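Local coordinates for protein farnesyltransferase, putative (Trypanosoma cruzi, PDB 3WCA) that probably catalyses the magnesium-dependent condensation of two farnesyl diphosphate molecules to squalene, the first step from farnesyl diphosphate toward lanosterol, at residues Glu211-Val216 / Asp232-Phe237. The protein carries 1 engineered substitution. Numbering follows the deposited sequence.
Sequences EDICEV and DDLHAF
I213 lays its CD1 methyl on the imidazole face of H235, a compact example of how one aliphatic chain at the end of a helix can pack on a neighbouring loop through a CH-pi contact. The methyl carbon CD1 of I213 sits 3.8 Å from the centroid of the H235 ring and only 11° off its normal, so it meets the face near its centre and not at the ring edge. CG1 of I213 follows behind it over the same face, 3.7 Å from NE2 of H235. With CG1 anti to the backbone N (chi1 -159°) and the chain extended again at CD1, the isoleucine carries its methyl over to the ring, the two side chains set obliquely. The same methyl also grazes L234, CD1 lying 4.4 Å from the CG of that leucine, whose own side chain packs on F209 and V220.

The close part of the contact centres on I213, over the H235 ring, with the buried L234 beside it. On the looser side H235 is partly exposed, CB of the exposed C214 points away from 232-237 just where the chain leaves helical angles, and D233 is exposed at the start of the turn. There D233 forms an Asx turn: its OD1 accepts a bent bond (135°) from the backbone N-H of H235, with N and OD1 3.1 Å apart, approached from well above the carboxylate plane. F237 is buried and packs on F209 and on A246 and C249 of helix 243-258.

The contact thus joins the end of helix 209-213 to the loop leading into helix 243-258, away from the magnesium and substrate sites. Its character is apolar and CH-pi, without polar pairing between the segments, so the fit probably depends on shape and ring orientation.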
ATOM      1  N   GLU A 211       6.427  15.457  -0.637  1.00 40.66           N
ATOM      2  CA  GLU A 211       7.589  14.797  -0.064  1.00 42.79           C
ATOM      3  C   GLU A 211       8.346  14.025  -1.140  1.00 41.11           C
ATOM      4  O   GLU A 211       9.571  14.027  -1.169  1.00 43.43           O
ATOM      5  CB  GLU A 211       7.133  13.838   1.037  1.00 44.20           C
ATOM      6  CG  GLU A 211       8.237  13.016   1.671  1.00 44.13           C
ATOM      7  CD  GLU A 211       7.685  12.021   2.669  1.00 44.72           C
ATOM      8  OE1 GLU A 211       6.910  12.443   3.556  1.00 45.11           O
ATOM      9  OE2 GLU A 211       8.020  10.823   2.567  1.00 44.13           O
ATOM     10  N   ASP A 212       7.614  13.368  -2.028  1.00 40.11           N
ATOM     11  CA  ASP A 212       8.255  12.596  -3.084  1.00 40.77           C
ATOM     12  C   ASP A 212       8.940  13.451  -4.147  1.00 42.35           C
ATOM     13  O   ASP A 212      10.068  13.151  -4.563  1.00 41.76           O
ATOM     14  CB  ASP A 212       7.242  11.665  -3.761  1.00 39.66           C
ATOM     15  CG  ASP A 212       6.765  10.537  -2.841  1.00 39.23           C
ATOM     16  OD1 ASP A 212       7.514  10.171  -1.915  1.00 38.72           O
ATOM     17  OD2 ASP A 212       5.655  10.007  -3.056  1.00 34.77           O
ATOM     18  N   ILE A 213       8.268  14.518  -4.579  1.00 41.80           N
ATOM     19  CA  ILE A 213       8.812  15.385  -5.621  1.00 41.72           C
ATOM     20  C   ILE A 213       9.962  16.256  -5.111  1.00 43.82           C
ATOM     21  O   ILE A 213      10.744  16.788  -5.902  1.00 43.03           O
ATOM     22  CB  ILE A 213       7.705  16.291  -6.220  1.00 39.76           C
ATOM     23  CG1 ILE A 213       8.131  16.797  -7.596  1.00 39.05           C
ATOM     24  CG2 ILE A 213       7.435  17.484  -5.302  1.00 38.15           C
ATOM     25  CD1 ILE A 213       6.984  17.383  -8.399  1.00 38.63           C
ATOM     26  N   CYS A 214      10.056  16.383  -3.788  1.00 45.62           N
ATOM     27  CA  CYS A 214      11.094  17.186  -3.149  1.00 49.87           C
ATOM     28  C   CYS A 214      12.373  16.415  -2.855  1.00 53.33           C
ATOM     29  O   CYS A 214      13.281  16.949  -2.220  1.00 54.62           O
ATOM     30  CB  CYS A 214      10.585  17.779  -1.834  1.00 50.31           C
ATOM     31  SG  CYS A 214       9.593  19.273  -1.979  1.00 49.65           S
ATOM     32  N   GLU A 215      12.457  15.167  -3.296  1.00 55.73           N
ATOM     33  CA  GLU A 215      13.661  14.393  -3.037  1.00 57.20           C
ATOM     34  C   GLU A 215      14.662  14.472  -4.175  1.00 58.20           C
ATOM     35  O   GLU A 215      14.345  14.958  -5.266  1.00 57.97           O
ATOM     36  CB  GLU A 215      13.304  12.943  -2.720  1.00 58.24           C
ATOM     37  CG  GLU A 215      12.730  12.801  -1.317  1.00 60.28           C
ATOM     38  CD  GLU A 215      12.456  11.370  -0.927  1.00 62.70           C
ATOM     39  OE1 GLU A 215      12.066  11.139   0.239  1.00 64.57           O
ATOM     40  OE2 GLU A 215      12.623  10.478  -1.782  1.00 65.01           O
ATOM     41  N   VAL A 216      15.878  14.008  -3.905  1.00 59.79           N
ATOM     42  CA  VAL A 216      16.959  14.040  -4.885  1.00 60.73           C
ATOM     43  C   VAL A 216      17.459  12.640  -5.216  1.00 60.58           C
ATOM     44  O   VAL A 216      18.087  11.989  -4.382  1.00 61.24           O
ATOM     45  CB  VAL A 216      18.161  14.854  -4.354  1.00 61.41           C
ATOM     46  CG1 VAL A 216      19.122  15.173  -5.492  1.00 60.90           C
ATOM     47  CG2 VAL A 216      17.673  16.119  -3.666  1.00 60.40           C
ATOM     48  N   ASP A 232       2.289  21.077 -17.765  1.00 45.05           N
ATOM     49  CA  ASP A 232       3.319  20.510 -18.627  1.00 48.97           C
ATOM     50  C   ASP A 232       4.500  20.151 -17.737  1.00 48.28           C
ATOM     51  O   ASP A 232       5.364  19.367 -18.115  1.00 49.06           O
ATOM     52  CB  ASP A 232       3.762  21.525 -19.691  1.00 54.08           C
ATOM     53  CG  ASP A 232       2.681  21.807 -20.728  1.00 58.87           C
ATOM     54  OD1 ASP A 232       2.277  20.864 -21.443  1.00 60.70           O
ATOM     55  OD2 ASP A 232       2.237  22.974 -20.832  1.00 62.14           O
ATOM     56  N   ASP A 233       4.527  20.745 -16.549  1.00 48.69           N
ATOM     57  CA  ASP A 233       5.582  20.490 -15.576  1.00 48.68           C
ATOM     58  C   ASP A 233       4.970  20.207 -14.209  1.00 47.33           C
ATOM     59  O   ASP A 233       4.432  21.099 -13.559  1.00 48.06           O
ATOM     60  CB  ASP A 233       6.537  21.685 -15.475  1.00 49.32           C
ATOM     61  CG  ASP A 233       7.552  21.526 -14.348  1.00 51.19           C
ATOM     62  OD1 ASP A 233       7.876  20.370 -14.007  1.00 51.74           O
ATOM     63  OD2 ASP A 233       8.029  22.550 -13.807  1.00 53.06           O
ATOM     64  N   LEU A 234       5.061  18.954 -13.789  1.00 46.08           N
ATOM     65  CA  LEU A 234       4.527  18.500 -12.514  1.00 43.77           C
ATOM     66  C   LEU A 234       5.054  19.366 -11.374  1.00 44.94           C
ATOM     67  O   LEU A 234       4.310  19.716 -10.448  1.00 45.33           O
ATOM     68  CB  LEU A 234       4.924  17.036 -12.309  1.00 42.59           C
ATOM     69  CG  LEU A 234       4.075  16.137 -11.422  1.00 40.69           C
ATOM     70  CD1 LEU A 234       2.607  16.241 -11.799  1.00 40.49           C
ATOM     71  CD2 LEU A 234       4.568  14.704 -11.583  1.00 39.78           C
ATOM     72  N   HIS A 235       6.336  19.716 -11.447  1.00 43.21           N
ATOM     73  CA  HIS A 235       6.962  20.551 -10.429  1.00 43.04           C
ATOM     74  C   HIS A 235       6.276  21.912 -10.257  1.00 43.44           C
ATOM     75  O   HIS A 235       6.549  22.634  -9.296  1.00 43.07           O
ATOM     76  CB  HIS A 235       8.440  20.778 -10.766  1.00 43.47           C
ATOM     77  CG  HIS A 235       9.316  19.591 -10.508  1.00 44.24           C
ATOM     78  ND1 HIS A 235       9.232  18.426 -11.241  1.00 45.02           N
ATOM     79  CD2 HIS A 235      10.313  19.399  -9.610  1.00 43.53           C
ATOM     80  CE1 HIS A 235      10.141  17.569 -10.809  1.00 43.47           C
ATOM     81  NE2 HIS A 235      10.809  18.135  -9.820  1.00 45.21           N
ATOM     82  N   ALA A 236       5.389  22.267 -11.182  1.00 43.25           N
ATOM     83  CA  ALA A 236       4.693  23.550 -11.101  1.00 41.64           C
ATOM     84  C   ALA A 236       3.692  23.581  -9.949  1.00 39.75           C
ATOM     85  O   ALA A 236       3.359  24.648  -9.434  1.00 37.78           O
ATOM     86  CB  ALA A 236       3.978  23.845 -12.421  1.00 42.16           C
ATOM     87  N   PHE A 237       3.216  22.406  -9.551  1.00 39.02           N
ATOM     88  CA  PHE A 237       2.246  22.294  -8.463  1.00 39.23           C
ATOM     89  C   PHE A 237       2.811  22.734  -7.119  1.00 41.07           C
ATOM     90  O   PHE A 237       2.078  22.869  -6.139  1.00 42.38           O
ATOM     91  CB  PHE A 237       1.733  20.853  -8.349  1.00 37.07           C
ATOM     92  CG  PHE A 237       0.904  20.406  -9.526  1.00 36.37           C
ATOM     93  CD1 PHE A 237       0.408  21.334 -10.447  1.00 36.63           C
ATOM     94  CD2 PHE A 237       0.583  19.066  -9.694  1.00 33.54           C
ATOM     95  CE1 PHE A 237      -0.394  20.926 -11.512  1.00 35.14           C
ATOM     96  CE2 PHE A 237      -0.215  18.651 -10.752  1.00 35.82           C
ATOM     97  CZ  PHE A 237      -0.706  19.586 -11.665  1.00 35.46           C
TER